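N-acetylglucosamine 2-epimerase (Xylella fastidiosa, PDB 3GT5) probably interconverts epimers or isomers of a sugar, acting as an isomerase of the N-acylglucosamine 2-epimerase type. Local coordinates at residues A[348-356]-A[368-379]; A[74-85]-A[121-130]. One frame throughout, in Å; residues are numbered along the deposited sequence.

Contact 1: A[348-356]-A[368-379]; sequences DHRYGAWYR and EKSPAGKTDYHT
Two buried lysines of 368-379 reach into the loop 348-356 and end on its backbone carbonyls, each ammonium also meeting a carboxylate. Lys374 NZ gives a hydrogen bond to Trp354 O (2.8 Å) and forms a salt bridge with Asp376 OD2 (2.7 Å); Lys369 O and Ser370 OG accept from it too. Four acceptors surround this buried ammonium, so at least one of its three protons is probably shared. Lysine suits the place because its long chain is mostly apolar: CD of Lys374 lies against CB of Arg356. Lys369 leaves its backbone with CG anti to N (chi1 177°) and bends at chi3, which carries NZ to Asp348 OD2 at 2.6 Å and to Gly352 O at 2.8 Å. The carboxylate is met on its anti side, out of plane, while OD1 accepts from Arg350 N, closing an Asx turn, and from Tyr351 N, the wider Asx motif. Gly352 has a positive phi (92°), which glycine adopts readily.

Asp376 OD1 accepts from Trp354 N (3.2 Å) on its syn side, though tilted out of the carboxylate plane, and through its anti lone pair from Thr379 OG1. The same threonine sets CG2 over the five-membered ring of Trp354, 3.5 Å from its centroid, a CH-pi contact. Arg356 crosses Pro371, and two waters link its N and NE to Glu368 O.

Helix 8-22 borders the contact, with Tyr22 bonded to Asp376 OD2 and His14 to Trp354 NE1; Phe309 of helix 309-326 packs on Trp354, and strand 36-37 pairs with Ser370 through Phe37.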
loop_
_atom_site.group_PDB
_atom_site.type_symbol
_atom_site.label_atom_id
_atom_site.label_comp_id
_atom_site.label_asym_id
_atom_site.label_seq_id
_atom_site.Cartn_x
_atom_site.Cartn_y
_atom_site.Cartn_z
ATOM N N ASP A 348 -14.093 -4.038 -12.554
ATOM C CA ASP A 348 -14.441 -4.948 -13.666
ATOM C C ASP A 348 -15.678 -5.729 -13.210
ATOM O O ASP A 348 -15.572 -6.625 -12.384
ATOM C CB ASP A 348 -13.282 -5.880 -13.970
ATOM C CG ASP A 348 -13.575 -6.862 -15.133
ATOM O OD1 ASP A 348 -14.783 -7.049 -15.493
ATOM O OD2 ASP A 348 -12.612 -7.421 -15.706
ATOM N N HIS A 349 -16.834 -5.367 -13.740
ATOM C CA HIS A 349 -18.094 -6.022 -13.348
ATOM C C HIS A 349 -18.320 -7.394 -14.005
ATOM O O HIS A 349 -19.230 -8.107 -13.598
ATOM C CB HIS A 349 -19.267 -5.102 -13.601
ATOM C CG HIS A 349 -19.150 -3.813 -12.846
ATOM N ND1 HIS A 349 -19.187 -3.770 -11.471
ATOM C CD2 HIS A 349 -18.866 -2.558 -13.255
ATOM C CE1 HIS A 349 -18.989 -2.529 -11.067
ATOM N NE2 HIS A 349 -18.835 -1.764 -12.131
ATOM N N ARG A 350 -17.515 -7.741 -15.003
ATOM C CA ARG A 350 -17.603 -9.048 -15.643
ATOM C C ARG A 350 -16.802 -10.111 -14.898
ATOM O O ARG A 350 -17.301 -11.191 -14.667
ATOM C CB ARG A 350 -17.155 -8.989 -17.104
ATOM C CG ARG A 350 -17.258 -10.352 -17.826
ATOM C CD ARG A 350 -17.071 -10.214 -19.330
ATOM N NE ARG A 350 -17.985 -11.084 -20.068
ATOM C CZ ARG A 350 -17.985 -11.204 -21.393
ATOM N NH1 ARG A 350 -17.105 -10.523 -22.122
ATOM N NH2 ARG A 350 -18.852 -12.009 -21.989
ATOM N N TYR A 351 -15.570 -9.782 -14.496
ATOM C CA TYR A 351 -14.660 -10.730 -13.898
ATOM C C TYR A 351 -14.269 -10.428 -12.462
ATOM O O TYR A 351 -13.779 -11.327 -11.763
ATOM C CB TYR A 351 -13.386 -10.858 -14.741
ATOM C CG TYR A 351 -13.610 -11.389 -16.138
ATOM C CD1 TYR A 351 -14.091 -12.689 -16.348
ATOM C CD2 TYR A 351 -13.325 -10.600 -17.261
ATOM C CE1 TYR A 351 -14.263 -13.186 -17.634
ATOM C CE2 TYR A 351 -13.491 -11.111 -18.575
ATOM C CZ TYR A 351 -13.976 -12.391 -18.739
ATOM O OH TYR A 351 -14.170 -12.926 -20.017
ATOM N N GLY A 352 -14.461 -9.176 -12.033
ATOM C CA GLY A 352 -14.124 -8.762 -10.668
ATOM C C GLY A 352 -12.704 -8.213 -10.592
ATOM O O GLY A 352 -11.884 -8.399 -11.523
ATOM N N ALA A 353 -12.443 -7.517 -9.468
ATOM C CA ALA A 353 -11.175 -6.857 -9.169
ATOM C C ALA A 353 -11.165 -5.582 -10.009
ATOM O O ALA A 353 -12.084 -5.349 -10.788
ATOM C CB ALA A 353 -9.987 -7.770 -9.440
ATOM N N TRP A 354 -10.181 -4.714 -9.799
ATOM C CA TRP A 354 -10.121 -3.439 -10.491
ATOM C C TRP A 354 -9.103 -3.482 -11.620
ATOM O O TRP A 354 -8.112 -4.234 -11.576
ATOM C CB TRP A 354 -9.666 -2.323 -9.519
ATOM C CG TRP A 354 -10.606 -1.913 -8.393
ATOM C CD1 TRP A 354 -11.380 -2.728 -7.591
ATOM C CD2 TRP A 354 -10.768 -0.589 -7.865
ATOM N NE1 TRP A 354 -12.020 -1.990 -6.649
ATOM C CE2 TRP A 354 -11.660 -0.675 -6.777
ATOM C CE3 TRP A 354 -10.230 0.651 -8.189
ATOM C CZ2 TRP A 354 -12.051 0.436 -6.057
ATOM C CZ3 TRP A 354 -10.612 1.745 -7.467
ATOM C CH2 TRP A 354 -11.511 1.647 -6.420
ATOM N N TYR A 355 -9.343 -2.680 -12.661
ATOM C CA TYR A 355 -8.302 -2.439 -13.659
ATOM C C TYR A 355 -7.176 -1.691 -12.986
ATOM O O TYR A 355 -7.437 -0.965 -12.041
ATOM C CB TYR A 355 -8.815 -1.645 -14.837
ATOM C CG TYR A 355 -10.023 -2.284 -15.492
ATOM C CD1 TYR A 355 -9.964 -3.574 -15.967
ATOM C CD2 TYR A 355 -11.217 -1.578 -15.617
ATOM C CE1 TYR A 355 -11.096 -4.173 -16.579
ATOM C CE2 TYR A 355 -12.347 -2.146 -16.211
ATOM C CZ TYR A 355 -12.259 -3.463 -16.693
ATOM O OH TYR A 355 -13.359 -4.041 -17.279
ATOM N N ARG A 356 -5.934 -1.881 -13.445
ATOM C CA ARG A 356 -4.813 -1.148 -12.841
ATOM C C ARG A 356 -4.856 0.369 -13.149
ATOM O O ARG A 356 -4.696 1.197 -12.260
ATOM C CB ARG A 356 -3.470 -1.755 -13.201
ATOM C CG ARG A 356 -2.263 -1.106 -12.511
ATOM C CD ARG A 356 -0.951 -1.804 -12.818
ATOM N NE ARG A 356 -0.444 -1.414 -14.142
ATOM C CZ ARG A 356 0.370 -0.390 -14.390
ATOM N NH1 ARG A 356 0.744 -0.148 -15.644
ATOM N NH2 ARG A 356 0.835 0.386 -13.412
ATOM N N GLU A 368 -3.846 -6.271 -19.096
ATOM C CA GLU A 368 -2.987 -6.656 -17.965
ATOM C C GLU A 368 -3.517 -6.088 -16.651
ATOM O O GLU A 368 -3.043 -5.085 -16.152
ATOM C CB GLU A 368 -1.551 -6.227 -18.242
ATOM C CG GLU A 368 -0.993 -6.974 -19.435
ATOM C CD GLU A 368 0.460 -6.629 -19.791
ATOM O OE1 GLU A 368 1.100 -5.765 -19.171
ATOM O OE2 GLU A 368 0.974 -7.236 -20.752
ATOM N N LYS A 369 -4.546 -6.745 -16.116
ATOM C CA LYS A 369 -5.245 -6.299 -14.935
ATOM C C LYS A 369 -4.349 -6.198 -13.720
ATOM O O LYS A 369 -4.385 -5.207 -13.012
ATOM C CB LYS A 369 -6.393 -7.246 -14.595
ATOM C CG LYS A 369 -7.151 -6.917 -13.314
ATOM C CD LYS A 369 -8.418 -7.726 -13.215
ATOM C CE LYS A 369 -9.608 -7.137 -13.939
ATOM N NZ LYS A 369 -10.690 -8.157 -14.092
ATOM N N SER A 370 -3.584 -7.243 -13.483
ATOM C CA SER A 370 -2.766 -7.312 -12.275
ATOM C C SER A 370 -1.400 -7.861 -12.632
ATOM O O SER A 370 -1.143 -9.047 -12.503
ATOM C CB SER A 370 -3.387 -8.194 -11.210
ATOM O OG SER A 370 -4.609 -7.703 -10.779
ATOM N N PRO A 371 -0.488 -6.973 -13.027
ATOM C CA PRO A 371 0.911 -7.369 -13.119
ATOM C C PRO A 371 1.532 -7.479 -11.719
ATOM O O PRO A 371 0.897 -7.144 -10.718
ATOM C CB PRO A 371 1.550 -6.243 -13.943
ATOM C CG PRO A 371 0.532 -5.119 -13.993
ATOM C CD PRO A 371 -0.695 -5.536 -13.276
ATOM N N ALA A 372 2.776 -7.910 -11.670
ATOM C CA ALA A 372 3.535 -8.039 -10.423
ATOM C C ALA A 372 3.455 -6.748 -9.652
ATOM O O ALA A 372 3.594 -5.657 -10.217
ATOM C CB ALA A 372 4.979 -8.378 -10.724
ATOM N N GLY A 373 3.182 -6.877 -8.347
ATOM C CA GLY A 373 2.955 -5.725 -7.477
ATOM C C GLY A 373 1.470 -5.511 -7.159
ATOM O O GLY A 373 1.119 -5.029 -6.068
ATOM N N LYS A 374 0.575 -5.858 -8.081
ATOM C CA LYS A 374 -0.875 -5.618 -7.847
ATOM C C LYS A 374 -1.585 -6.890 -7.457
ATOM O O LYS A 374 -1.547 -7.867 -8.195
ATOM C CB LYS A 374 -1.546 -5.020 -9.080
ATOM C CG LYS A 374 -3.047 -4.956 -9.012
ATOM C CD LYS A 374 -3.628 -3.958 -10.037
ATOM C CE LYS A 374 -5.116 -3.821 -10.001
ATOM N NZ LYS A 374 -5.857 -5.101 -10.245
ATOM N N THR A 375 -2.229 -6.867 -6.297
ATOM C CA THR A 375 -3.020 -7.977 -5.825
ATOM C C THR A 375 -4.376 -7.500 -5.399
ATOM O O THR A 375 -5.146 -8.272 -4.844
ATOM C CB THR A 375 -2.351 -8.738 -4.643
ATOM O OG1 THR A 375 -2.465 -7.935 -3.465
ATOM C CG2 THR A 375 -0.924 -9.031 -4.965
ATOM N N ASP A 376 -4.708 -6.240 -5.685
ATOM C CA ASP A 376 -5.871 -5.564 -5.080
ATOM C C ASP A 376 -5.840 -5.502 -3.533
ATOM O O ASP A 376 -6.870 -5.353 -2.866
ATOM C CB ASP A 376 -7.194 -6.164 -5.626
ATOM C CG ASP A 376 -7.492 -5.678 -7.044
ATOM O OD1 ASP A 376 -8.281 -4.721 -7.189
ATOM O OD2 ASP A 376 -6.907 -6.222 -7.984
ATOM N N TYR A 377 -4.648 -5.634 -2.970
ATOM C CA TYR A 377 -4.371 -5.226 -1.588
ATOM C C TYR A 377 -4.855 -3.798 -1.345
ATOM O O TYR A 377 -5.496 -3.527 -0.331
ATOM C CB TYR A 377 -2.854 -5.436 -1.241
ATOM C CG TYR A 377 -2.217 -4.274 -0.466
ATOM C CD1 TYR A 377 -2.193 -4.245 0.934
ATOM C CD2 TYR A 377 -1.662 -3.236 -1.138
ATOM C CE1 TYR A 377 -1.581 -3.182 1.630
ATOM C CE2 TYR A 377 -1.065 -2.183 -0.492
ATOM C CZ TYR A 377 -1.035 -2.137 0.877
ATOM O OH TYR A 377 -0.428 -1.032 1.429
ATOM N N HIS A 378 -4.637 -2.870 -2.285
ATOM C CA HIS A 378 -5.074 -1.512 -2.059
ATOM C C HIS A 378 -6.597 -1.386 -2.063
ATOM O O HIS A 378 -7.136 -0.590 -1.272
ATOM C CB HIS A 378 -4.575 -0.530 -3.128
ATOM C CG HIS A 378 -3.152 -0.132 -3.003
ATOM N ND1 HIS A 378 -2.715 0.794 -2.085
ATOM C CD2 HIS A 378 -2.064 -0.492 -3.726
ATOM C CE1 HIS A 378 -1.421 1.003 -2.257
ATOM N NE2 HIS A 378 -0.999 0.228 -3.241
ATOM N N THR A 379 -7.301 -2.115 -2.947
ATOM C CA THR A 379 -8.738 -1.909 -3.058
ATOM C C THR A 379 -9.510 -2.652 -1.960
ATOM O O THR A 379 -10.391 -2.096 -1.301
ATOM C CB THR A 379 -9.221 -2.280 -4.464
ATOM O OG1 THR A 379 -8.981 -3.677 -4.698
ATOM C CG2 THR A 379 -8.442 -1.465 -5.455
HETATM O O HOH W 1 -5.201 -2.922 -16.015
HETATM O O HOH W 2 -1.338 -3.033 -16.363
#

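Contact 2: A[74-85]-A[121-130]; sequences LDAVHHGLSYVR and AYSCGLKVGI
With CG anti to the carbonyl carbon (chi1 -69°) and a bend at chi3, Arg85 folds across the end of Tyr122, whose own chi1 of -68° swings the phenol toward helix 71-88. The two side chains cross at about a right angle, and Arg85 NH1 donates to Tyr122 OH at 2.8 Å, the hydroxyl lying slightly out of the guanidinium plane. The arginine's methylenes also pass close to the phenol, and Val84 CG1 adds an apolar contact.

Elsewhere the meeting is largely hydrocarbon. Branched Leu81 divides its methyls: CD2 meets the edge of the Tyr122 ring at CD1 (3.7 Å), while CD1 reaches Ile130 CD1 tip to tip. Having no side chain, Gly125 lets that second methyl come up to its CA. Ile130 CD1 also lies over one face of the His78 imidazole, 3.7 Å from its centroid; ND1 donates to Leu74 O, which lies in the ring plane, and helps hold the ring's rotation. Val128 CG2 fills the end, 3.6 Å from Leu74 CD1. A Schellman motif, with Gly129 at positive phi, ends helix 112-127 and turns Ile130 back into the interface; the short axes run at 143°, 10.7 Å apart.

Tyr122 OH has a further partner in Tyr96 OH, and Arg85 NH1 a salt bridge to Glu139, so the contact joins an apolar helix pair to a polar network in which Glu139 balances the guanidinium's charge and Tyr122 OH helps set its direction.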
loop_
_atom_site.group_PDB
_atom_site.type_symbol
_atom_site.label_atom_id
_atom_site.label_comp_id
_atom_site.label_asym_id
_atom_site.label_seq_id
_atom_site.Cartn_x
_atom_site.Cartn_y
_atom_site.Cartn_z
ATOM N N LEU A 74 -7.339 -19.239 5.252
ATOM C CA LEU A 74 -6.284 -19.519 6.260
ATOM C C LEU A 74 -5.187 -20.420 5.695
ATOM O O LEU A 74 -4.013 -20.168 5.908
ATOM C CB LEU A 74 -6.882 -20.103 7.553
ATOM C CG LEU A 74 -5.953 -20.324 8.785
ATOM C CD1 LEU A 74 -5.291 -19.042 9.213
ATOM C CD2 LEU A 74 -6.738 -20.914 9.930
ATOM N N ASP A 75 -5.551 -21.467 4.959
ATOM C CA ASP A 75 -4.574 -22.317 4.276
ATOM C C ASP A 75 -3.658 -21.548 3.318
ATOM O O ASP A 75 -2.434 -21.848 3.228
ATOM C CB ASP A 75 -5.275 -23.403 3.463
ATOM C CG ASP A 75 -5.969 -24.424 4.335
ATOM O OD1 ASP A 75 -5.649 -24.496 5.540
ATOM O OD2 ASP A 75 -6.812 -25.185 3.793
ATOM N N ALA A 76 -4.255 -20.586 2.605
ATOM C CA ALA A 76 -3.507 -19.770 1.651
ATOM C C ALA A 76 -2.545 -18.819 2.364
ATOM O O ALA A 76 -1.468 -18.568 1.830
ATOM C CB ALA A 76 -4.447 -18.960 0.721
ATOM N N VAL A 77 -2.914 -18.305 3.536
ATOM C CA VAL A 77 -1.976 -17.493 4.373
ATOM C C VAL A 77 -0.713 -18.308 4.693
ATOM O O VAL A 77 0.430 -17.822 4.497
ATOM C CB VAL A 77 -2.646 -16.983 5.693
ATOM C CG1 VAL A 77 -1.606 -16.365 6.686
ATOM C CG2 VAL A 77 -3.745 -15.965 5.403
ATOM N N HIS A 78 -0.905 -19.552 5.171
ATOM C CA HIS A 78 0.249 -20.466 5.432
ATOM C C HIS A 78 1.128 -20.750 4.190
ATOM O O HIS A 78 2.349 -20.638 4.227
ATOM C CB HIS A 78 -0.252 -21.815 6.032
ATOM C CG HIS A 78 -0.612 -21.736 7.489
ATOM N ND1 HIS A 78 -1.746 -21.108 7.958
ATOM C CD2 HIS A 78 0.023 -22.214 8.591
ATOM C CE1 HIS A 78 -1.803 -21.213 9.279
ATOM N NE2 HIS A 78 -0.739 -21.877 9.684
ATOM N N HIS A 79 0.490 -21.078 3.073
ATOM C CA HIS A 79 1.162 -21.293 1.820
ATOM C C HIS A 79 1.999 -20.070 1.407
ATOM O O HIS A 79 3.154 -20.209 1.006
ATOM C CB HIS A 79 0.081 -21.631 0.761
ATOM C CG HIS A 79 0.596 -21.902 -0.612
ATOM N ND1 HIS A 79 1.030 -23.158 -1.013
ATOM C CD2 HIS A 79 0.638 -21.120 -1.719
ATOM C CE1 HIS A 79 1.390 -23.106 -2.285
ATOM N NE2 HIS A 79 1.141 -21.883 -2.744
ATOM N N GLY A 80 1.387 -18.873 1.490
ATOM C CA GLY A 80 2.067 -17.635 1.113
ATOM C C GLY A 80 3.237 -17.304 2.008
ATOM O O GLY A 80 4.288 -16.853 1.535
ATOM N N LEU A 81 3.054 -17.477 3.309
ATOM C CA LEU A 81 4.156 -17.247 4.243
ATOM C C LEU A 81 5.313 -18.246 4.060
ATOM O O LEU A 81 6.484 -17.870 4.209
ATOM C CB LEU A 81 3.662 -17.239 5.680
ATOM C CG LEU A 81 2.853 -16.016 6.072
ATOM C CD1 LEU A 81 2.122 -16.271 7.339
ATOM C CD2 LEU A 81 3.789 -14.752 6.214
ATOM N N SER A 82 5.017 -19.509 3.716
ATOM C CA SER A 82 6.080 -20.454 3.409
ATOM C C SER A 82 6.933 -19.984 2.235
ATOM O O SER A 82 8.144 -20.089 2.266
ATOM C CB SER A 82 5.563 -21.880 3.098
ATOM O OG SER A 82 4.848 -22.338 4.222
ATOM N N TYR A 83 6.298 -19.488 1.197
ATOM C CA TYR A 83 7.043 -18.973 0.079
ATOM C C TYR A 83 7.964 -17.791 0.468
ATOM O O TYR A 83 9.117 -17.742 0.047
ATOM C CB TYR A 83 6.098 -18.540 -1.025
ATOM C CG TYR A 83 6.756 -18.415 -2.369
ATOM C CD1 TYR A 83 7.182 -19.546 -3.074
ATOM C CD2 TYR A 83 6.963 -17.181 -2.942
ATOM C CE1 TYR A 83 7.760 -19.436 -4.333
ATOM C CE2 TYR A 83 7.543 -17.052 -4.184
ATOM C CZ TYR A 83 7.943 -18.190 -4.884
ATOM O OH TYR A 83 8.522 -18.048 -6.116
ATOM N N VAL A 84 7.442 -16.865 1.265
ATOM C CA VAL A 84 8.232 -15.711 1.742
ATOM C C VAL A 84 9.430 -16.201 2.546
ATOM O O VAL A 84 10.575 -15.780 2.294
ATOM C CB VAL A 84 7.352 -14.694 2.557
ATOM C CG1 VAL A 84 8.229 -13.568 3.186
ATOM C CG2 VAL A 84 6.297 -14.043 1.679
ATOM N N ARG A 85 9.207 -17.169 3.445
ATOM C CA ARG A 85 10.307 -17.605 4.311
ATOM C C ARG A 85 11.287 -18.624 3.712
ATOM O O ARG A 85 12.465 -18.607 4.073
ATOM C CB ARG A 85 9.755 -18.077 5.653
ATOM C CG ARG A 85 9.193 -16.940 6.447
ATOM C CD ARG A 85 9.025 -17.194 7.893
ATOM N NE ARG A 85 10.249 -17.472 8.633
ATOM C CZ ARG A 85 11.132 -16.576 9.081
ATOM N NH1 ARG A 85 11.015 -15.278 8.806
ATOM N NH2 ARG A 85 12.178 -16.985 9.801
ATOM N N ALA A 121 3.160 -8.702 6.092
ATOM C CA ALA A 121 2.750 -10.107 5.907
ATOM C C ALA A 121 2.884 -10.870 7.252
ATOM O O ALA A 121 2.020 -11.681 7.641
ATOM C CB ALA A 121 3.556 -10.806 4.806
ATOM N N TYR A 122 3.986 -10.651 7.954
ATOM C CA TYR A 122 4.178 -11.363 9.238
ATOM C C TYR A 122 3.154 -10.903 10.286
ATOM O O TYR A 122 2.670 -11.735 11.087
ATOM C CB TYR A 122 5.612 -11.174 9.756
ATOM C CG TYR A 122 6.705 -11.846 8.941
ATOM C CD1 TYR A 122 6.461 -12.966 8.118
ATOM C CD2 TYR A 122 8.031 -11.403 9.031
ATOM C CE1 TYR A 122 7.463 -13.555 7.369
ATOM C CE2 TYR A 122 9.054 -12.041 8.315
ATOM C CZ TYR A 122 8.765 -13.123 7.499
ATOM O OH TYR A 122 9.761 -13.736 6.769
ATOM N N SER A 123 2.807 -9.609 10.295
ATOM C CA SER A 123 1.796 -9.086 11.243
ATOM C C SER A 123 0.434 -9.730 10.947
ATOM O O SER A 123 -0.284 -10.148 11.872
ATOM C CB SER A 123 1.674 -7.571 11.131
ATOM O OG SER A 123 2.904 -7.025 11.465
ATOM N N CYS A 124 0.118 -9.845 9.660
ATOM C CA CYS A 124 -1.077 -10.586 9.246
ATOM C C CYS A 124 -1.045 -12.044 9.717
ATOM O O CYS A 124 -2.083 -12.552 10.206
ATOM C CB CYS A 124 -1.262 -10.551 7.737
ATOM S SG CYS A 124 -1.766 -8.941 7.143
ATOM N N GLY A 125 0.104 -12.709 9.591
ATOM C CA GLY A 125 0.275 -14.069 10.088
ATOM C C GLY A 125 -0.041 -14.200 11.572
ATOM O O GLY A 125 -0.729 -15.162 11.984
ATOM N N LEU A 126 0.447 -13.270 12.395
ATOM C CA LEU A 126 0.144 -13.309 13.828
ATOM C C LEU A 126 -1.355 -13.054 14.088
ATOM O O LEU A 126 -1.949 -13.721 14.949
ATOM C CB LEU A 126 1.039 -12.305 14.589
ATOM C CG LEU A 126 0.958 -12.269 16.110
ATOM C CD1 LEU A 126 1.241 -13.670 16.695
ATOM C CD2 LEU A 126 1.903 -11.231 16.658
ATOM N N LYS A 127 -1.967 -12.114 13.351
ATOM C CA LYS A 127 -3.378 -11.820 13.491
ATOM C C LYS A 127 -4.256 -13.039 13.278
ATOM O O LYS A 127 -5.317 -13.099 13.887
ATOM C CB LYS A 127 -3.834 -10.730 12.514
ATOM C CG LYS A 127 -3.400 -9.293 12.895
ATOM C CD LYS A 127 -3.927 -8.213 11.933
ATOM C CE LYS A 127 -3.400 -6.803 12.351
ATOM N NZ LYS A 127 -3.956 -5.732 11.492
ATOM N N VAL A 128 -3.845 -13.961 12.410
ATOM C CA VAL A 128 -4.650 -15.170 12.105
ATOM C C VAL A 128 -4.259 -16.338 12.997
ATOM O O VAL A 128 -4.742 -17.446 12.835
ATOM C CB VAL A 128 -4.666 -15.553 10.612
ATOM C CG1 VAL A 128 -5.064 -14.357 9.762
ATOM C CG2 VAL A 128 -3.349 -16.208 10.155
ATOM N N GLY A 129 -3.379 -16.067 13.948
ATOM C CA GLY A 129 -3.073 -17.018 15.031
ATOM C C GLY A 129 -1.796 -17.788 14.840
ATOM O O GLY A 129 -1.553 -18.738 15.575
ATOM N N ILE A 130 -0.926 -17.398 13.899
ATOM C CA ILE A 130 0.365 -18.095 13.750
ATOM C C ILE A 130 1.338 -17.525 14.798
ATOM O O ILE A 130 1.913 -16.431 14.622
ATOM C CB ILE A 130 0.943 -18.002 12.331
ATOM C CG1 ILE A 130 -0.014 -18.636 11.320
ATOM C CG2 ILE A 130 2.329 -18.687 12.252
ATOM C CD1 ILE A 130 0.377 -18.418 9.861
#

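Overall arrangement
Both contacts belong to the N-acylglucosamine 2-epimerase fold, an (alpha/alpha)6 barrel of the six-hairpin class, and they occur in series along the chain. Their centres are 22 Å apart and their nearest atoms about 8 Å, so they do not touch. Contact 2 pairs helices 71-88 and 112-127, whereas contact 1 joins the loop after helix 329-346 to the segment that enters helix 377-387. Helix 51-68 is touched from both, by Leu74 and Cys124 of contact 2 and by Thr375 and Tyr377 of contact 1. Barrels of this family hold their sugar pocket in the middle of the helix ring. The centre of contact 1 lies 14 Å from the centre of the chain and that of contact 2 18 Å, so contact 1 is probably the nearer to the pocket.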